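Local coordinates for protein exoenzyme S (Pseudomonas aeruginosa, PDB 6GN8) that is a secreted toxin that probably activates the GTPase activity of host proteins and, through the C-terminal domain present here, probably transfers ADP-ribose to target proteins, at residues G111-D116 / G146-S151; Y132-N138 / N169-Y175. The protein carries 2 engineered substitutions. One frame throughout, in Å; residues are numbered along the deposited sequence.

Contact 1 joins strands 106-112 and 149-155 at an edge of the five-stranded mixed sheet; contact 2 pairs strands 133-136 and 172-175 in the smaller antiparallel sheet. Their centres lie about 15 Å and their nearest atoms about 6 Å apart, without touching; strand 106-112, part of contact 1, also runs beside contact 2. Arg110 makes a backbone hydrogen bond with Ser151 of contact 1 and uses NH1 to reach Ser134 O of contact 2, while Ser136 bonds to the backbone of Phe109. Arg110 (probably the arginine), Ser-Thr-Ser 134-136 and the natural Glu-X-Glu positions 170 and 172, both engineered to alanine, match the R-S-E signature of ADP-ribosyltransferases, so contact 2 probably lies at the active site.

Contact 1. Residues G111-D116 / G146-S151; sequences GTRGGD and GQGTIS
Thr112 and Thr149 form an antiparallel hydrogen-bonded pair where strand 106-112 ends and strand 149-155 begins, with Thr112 N giving a bond to Thr149 O (3.1 Å). Thr112 O is gripped twice, by Thr149 N at 3.1 Å and by Gly148 N at 2.8 Å, the signature of a classic beta bulge. On the threonine face the side chains cross, and the hydroxyls Thr112 OG1 and Thr149 OG1 lie 2.7 Å apart. Thr112 OG1, set between its own N and carbonyl carbon (chi1 61°), also donates to Gly114 O at 2.7 Å, where the loop turns back over Thr149; the methyl Thr149 CG2 rests 3.3 Å from Gly114 O. Asp116 OD2 is at most a weak, long partner of Thr149 OG1; Asp116 OD1 makes a salt bridge with Arg196. On the other face Gln147 CG presses on the Gly111-Thr112 peptide, 3.4 Å from Thr112 N, where Gly111 offers no side chain. The solvent side is looser: exposed Arg113 starts away from 146-151 and merely brushes Gly146 O with CG, at 4.0 Å. Backbone bonds and shared hydroxyls, rather than apolar burial, therefore hold this strand end and its glycine-rich turn.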
# COMPACT_ATOMS: atom_id res chain seq x y z
N GLY C 111 12.31 32.22 -0.58
CA GLY C 111 13.76 32.25 -0.45
C GLY C 111 14.19 33.09 0.74
O GLY C 111 13.55 34.11 1.04
N THR C 112 15.23 32.65 1.46
CA THR C 112 15.83 33.36 2.60
C THR C 112 17.35 33.26 2.46
O THR C 112 17.85 32.23 1.97
CB THR C 112 15.33 32.84 3.96
OG1 THR C 112 15.66 31.48 4.14
CG2 THR C 112 13.84 33.03 4.17
N ARG C 113 18.08 34.32 2.85
CA ARG C 113 19.55 34.38 2.74
C ARG C 113 20.20 33.28 3.63
O ARG C 113 21.24 32.72 3.25
CB ARG C 113 20.09 35.79 3.09
CG ARG C 113 21.60 35.99 2.83
CD ARG C 113 22.22 37.17 3.58
NE ARG C 113 21.78 37.28 4.98
CZ ARG C 113 22.33 36.64 6.01
NH1 ARG C 113 23.35 35.81 5.82
NH2 ARG C 113 21.85 36.82 7.24
N GLY C 114 19.57 32.98 4.76
CA GLY C 114 20.04 31.95 5.67
C GLY C 114 18.97 30.92 5.98
O GLY C 114 18.03 30.74 5.20
N GLY C 115 19.12 30.27 7.12
CA GLY C 115 18.17 29.26 7.59
C GLY C 115 16.87 29.86 8.09
O GLY C 115 16.75 31.08 8.30
N ASP C 116 15.86 29.00 8.25
CA ASP C 116 14.56 29.40 8.76
C ASP C 116 14.17 28.47 9.90
O ASP C 116 15.01 27.70 10.38
CB ASP C 116 13.49 29.44 7.63
CG ASP C 116 13.44 28.26 6.68
OD1 ASP C 116 13.77 27.13 7.10
OD2 ASP C 116 13.05 28.47 5.51
N GLY C 146 22.26 34.44 -4.14
CA GLY C 146 22.41 35.00 -2.81
C GLY C 146 21.70 34.20 -1.73
O GLY C 146 22.23 34.04 -0.62
N GLN C 147 20.50 33.70 -2.07
CA GLN C 147 19.58 32.92 -1.23
C GLN C 147 20.20 31.58 -0.75
O GLN C 147 20.85 30.88 -1.54
CB GLN C 147 18.30 32.67 -2.02
CG GLN C 147 17.05 33.27 -1.38
CD GLN C 147 16.77 34.74 -1.62
OE1 GLN C 147 16.71 35.55 -0.68
NE2 GLN C 147 16.54 35.13 -2.87
N GLY C 148 20.01 31.27 0.54
CA GLY C 148 20.53 30.08 1.20
C GLY C 148 19.56 28.93 1.37
O GLY C 148 19.98 27.76 1.36
N THR C 149 18.28 29.23 1.61
CA THR C 149 17.26 28.18 1.71
C THR C 149 16.10 28.57 0.77
O THR C 149 15.52 29.65 0.92
CB THR C 149 16.80 27.84 3.15
OG1 THR C 149 15.87 28.80 3.62
CG2 THR C 149 17.93 27.64 4.15
N ILE C 150 15.83 27.70 -0.23
CA ILE C 150 14.76 27.85 -1.24
C ILE C 150 13.68 26.79 -0.94
O ILE C 150 14.02 25.61 -0.87
CB ILE C 150 15.28 27.73 -2.71
CG1 ILE C 150 16.41 28.72 -3.04
CG2 ILE C 150 14.13 27.87 -3.72
CD1 ILE C 150 16.03 30.19 -2.89
N SER C 151 12.39 27.22 -0.74
CA SER C 151 11.26 26.34 -0.41
C SER C 151 10.14 26.40 -1.43
O SER C 151 9.85 27.45 -1.99
CB SER C 151 10.68 26.70 0.95
OG SER C 151 11.65 26.73 1.99

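Contact 2. Residues Y132-N138 / N169-Y175; sequences YLSTSLN and NAKAILY. Engineered in segment 169-175: Ala170 (natural residue Glu), Ala172 (natural residue Glu).
Strands 133-136 and 172-175 run antiparallel, 153° between their directions and 4.5 Å between their axes, with Leu133-Tyr175 and Thr135-Ile173 as hydrogen-bonded pairs. Thr135 doubles its hold on Ile173 O: its N and its OG1 (2.7 Å from Ile173 O) arrive from opposite faces of the carbonyl plane. The hydroxyl can bend back this way because it stands between the backbone N and the carbonyl carbon, chi1 70°, and it is also hydrogen-bonded to Thr108. On the same face the Tyr175 ring turns an edge to this hydroxyl, with CE2 4.0 Å from Thr135 OG1, and Tyr175 CB packs on Leu133 CB. Leu137 lies obliquely across the end of Ile173, its CG 3.8 Å from Ile173 CD1. The opposite face carries Ser134 and Ser136. Leu174 CD2 comes 3.6 Å from Ser134 OG, whose polar partner is Tyr63 of helix 54-77. Ser136 OG sits 2.8 Å from O of engineered Ala170 and 2.9 Å from Asn138 O, and its one proton could serve either carbonyl. Beyond the strand, Asn138 ND2 reaches Asn169 O at 2.9 Å; the acceptor lies in the amide plane of Asn138, although the N-H comes in from above the Asn169 carbonyl plane. Ala170 and Ala172 are both engineered, replacing glutamates of the natural protein. There, Ser-Thr-Ser 134-136 beside Glu-X-Glu positions 170 and 172, with Arg110 bonding to Ser134 O, fits the R-S-E motif of mono-ADP-ribosyltransferases; the contact thus probably lies at the NAD-binding cleft, here without its two glutamates.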
# COMPACT_ATOMS: atom_id res chain seq x y z
N TYR C 132 4.80 35.19 10.78
CA TYR C 132 3.94 34.89 9.63
C TYR C 132 4.85 34.38 8.50
O TYR C 132 6.04 34.73 8.48
CB TYR C 132 3.14 36.14 9.20
CG TYR C 132 2.07 36.50 10.20
CD1 TYR C 132 2.34 37.35 11.27
CD2 TYR C 132 0.78 36.00 10.07
CE1 TYR C 132 1.37 37.64 12.23
CE2 TYR C 132 -0.21 36.29 11.02
CZ TYR C 132 0.09 37.12 12.09
OH TYR C 132 -0.87 37.44 12.99
N LEU C 133 4.32 33.52 7.62
CA LEU C 133 5.10 32.94 6.52
C LEU C 133 4.67 33.52 5.15
O LEU C 133 3.64 33.14 4.56
CB LEU C 133 4.99 31.41 6.51
CG LEU C 133 6.08 30.67 5.72
CD1 LEU C 133 7.35 30.53 6.54
CD2 LEU C 133 5.62 29.30 5.30
N SER C 134 5.49 34.43 4.66
CA SER C 134 5.34 35.07 3.36
C SER C 134 5.91 34.15 2.29
O SER C 134 7.05 33.64 2.38
CB SER C 134 6.03 36.44 3.34
OG SER C 134 5.63 37.23 4.46
N THR C 135 5.10 33.88 1.30
CA THR C 135 5.49 33.09 0.15
C THR C 135 5.04 33.91 -1.06
O THR C 135 4.28 34.87 -0.90
CB THR C 135 4.93 31.66 0.22
OG1 THR C 135 3.53 31.70 0.03
CG2 THR C 135 5.24 30.93 1.52
N SER C 136 5.54 33.58 -2.24
CA SER C 136 5.23 34.29 -3.46
C SER C 136 4.79 33.29 -4.54
O SER C 136 5.33 32.20 -4.60
CB SER C 136 6.46 35.09 -3.89
OG SER C 136 6.63 35.22 -5.29
N LEU C 137 3.83 33.69 -5.41
CA LEU C 137 3.36 32.91 -6.57
C LEU C 137 4.34 33.02 -7.72
O LEU C 137 4.30 32.23 -8.65
CB LEU C 137 1.97 33.37 -7.06
CG LEU C 137 0.74 32.76 -6.43
CD1 LEU C 137 -0.48 33.53 -6.82
CD2 LEU C 137 0.56 31.29 -6.84
N ASN C 138 5.20 34.04 -7.67
CA ASN C 138 6.24 34.36 -8.64
C ASN C 138 7.54 33.54 -8.32
O ASN C 138 8.14 33.83 -7.28
CB ASN C 138 6.49 35.88 -8.57
CG ASN C 138 7.22 36.48 -9.73
OD1 ASN C 138 8.12 35.88 -10.31
ND2 ASN C 138 6.84 37.71 -10.06
N ASN C 169 5.94 42.84 -8.10
CA ASN C 169 4.87 41.94 -8.54
C ASN C 169 5.10 40.52 -7.94
O ASN C 169 5.02 39.51 -8.64
CB ASN C 169 4.75 41.93 -10.07
CG ASN C 169 3.61 41.13 -10.62
OD1 ASN C 169 2.45 41.22 -10.17
ND2 ASN C 169 3.92 40.33 -11.63
N ALA C 170 5.38 40.47 -6.62
CA ALA C 170 5.67 39.20 -5.94
C ALA C 170 4.45 38.30 -5.78
O ALA C 170 4.61 37.11 -5.55
CB ALA C 170 6.29 39.48 -4.57
N LYS C 171 3.23 38.84 -5.92
CA LYS C 171 1.96 38.11 -5.80
C LYS C 171 2.03 37.20 -4.56
O LYS C 171 2.09 35.97 -4.66
CB LYS C 171 1.63 37.32 -7.10
CG LYS C 171 1.57 38.18 -8.39
CD LYS C 171 1.44 37.31 -9.66
CE LYS C 171 2.70 36.51 -9.99
NZ LYS C 171 2.56 35.71 -11.22
N ALA C 172 2.13 37.84 -3.38
CA ALA C 172 2.35 37.13 -2.13
C ALA C 172 1.13 36.39 -1.61
O ALA C 172 -0.01 36.86 -1.67
CB ALA C 172 2.85 38.09 -1.06
N ILE C 173 1.40 35.22 -1.08
CA ILE C 173 0.43 34.41 -0.38
C ILE C 173 1.00 34.22 1.01
O ILE C 173 2.12 33.73 1.16
CB ILE C 173 0.02 33.10 -1.10
CG1 ILE C 173 -0.80 33.47 -2.37
CG2 ILE C 173 -0.81 32.20 -0.15
CD1 ILE C 173 -1.28 32.34 -3.25
N LEU C 174 0.29 34.76 2.02
CA LEU C 174 0.71 34.70 3.41
C LEU C 174 0.06 33.55 4.17
O LEU C 174 -1.15 33.37 4.10
CB LEU C 174 0.42 36.02 4.15
CG LEU C 174 0.78 37.32 3.45
CD1 LEU C 174 0.40 38.49 4.32
CD2 LEU C 174 2.27 37.38 3.05
N TYR C 175 0.87 32.81 4.92
CA TYR C 175 0.40 31.75 5.83
C TYR C 175 0.48 32.32 7.24
O TYR C 175 1.37 33.14 7.53
CB TYR C 175 1.18 30.42 5.67
CG TYR C 175 0.77 29.70 4.40
CD1 TYR C 175 -0.32 28.84 4.38
CD2 TYR C 175 1.44 29.94 3.19
CE1 TYR C 175 -0.75 28.23 3.20
CE2 TYR C 175 1.04 29.32 2.01
CZ TYR C 175 -0.06 28.47 2.02
OH TYR C 175 -0.52 27.91 0.86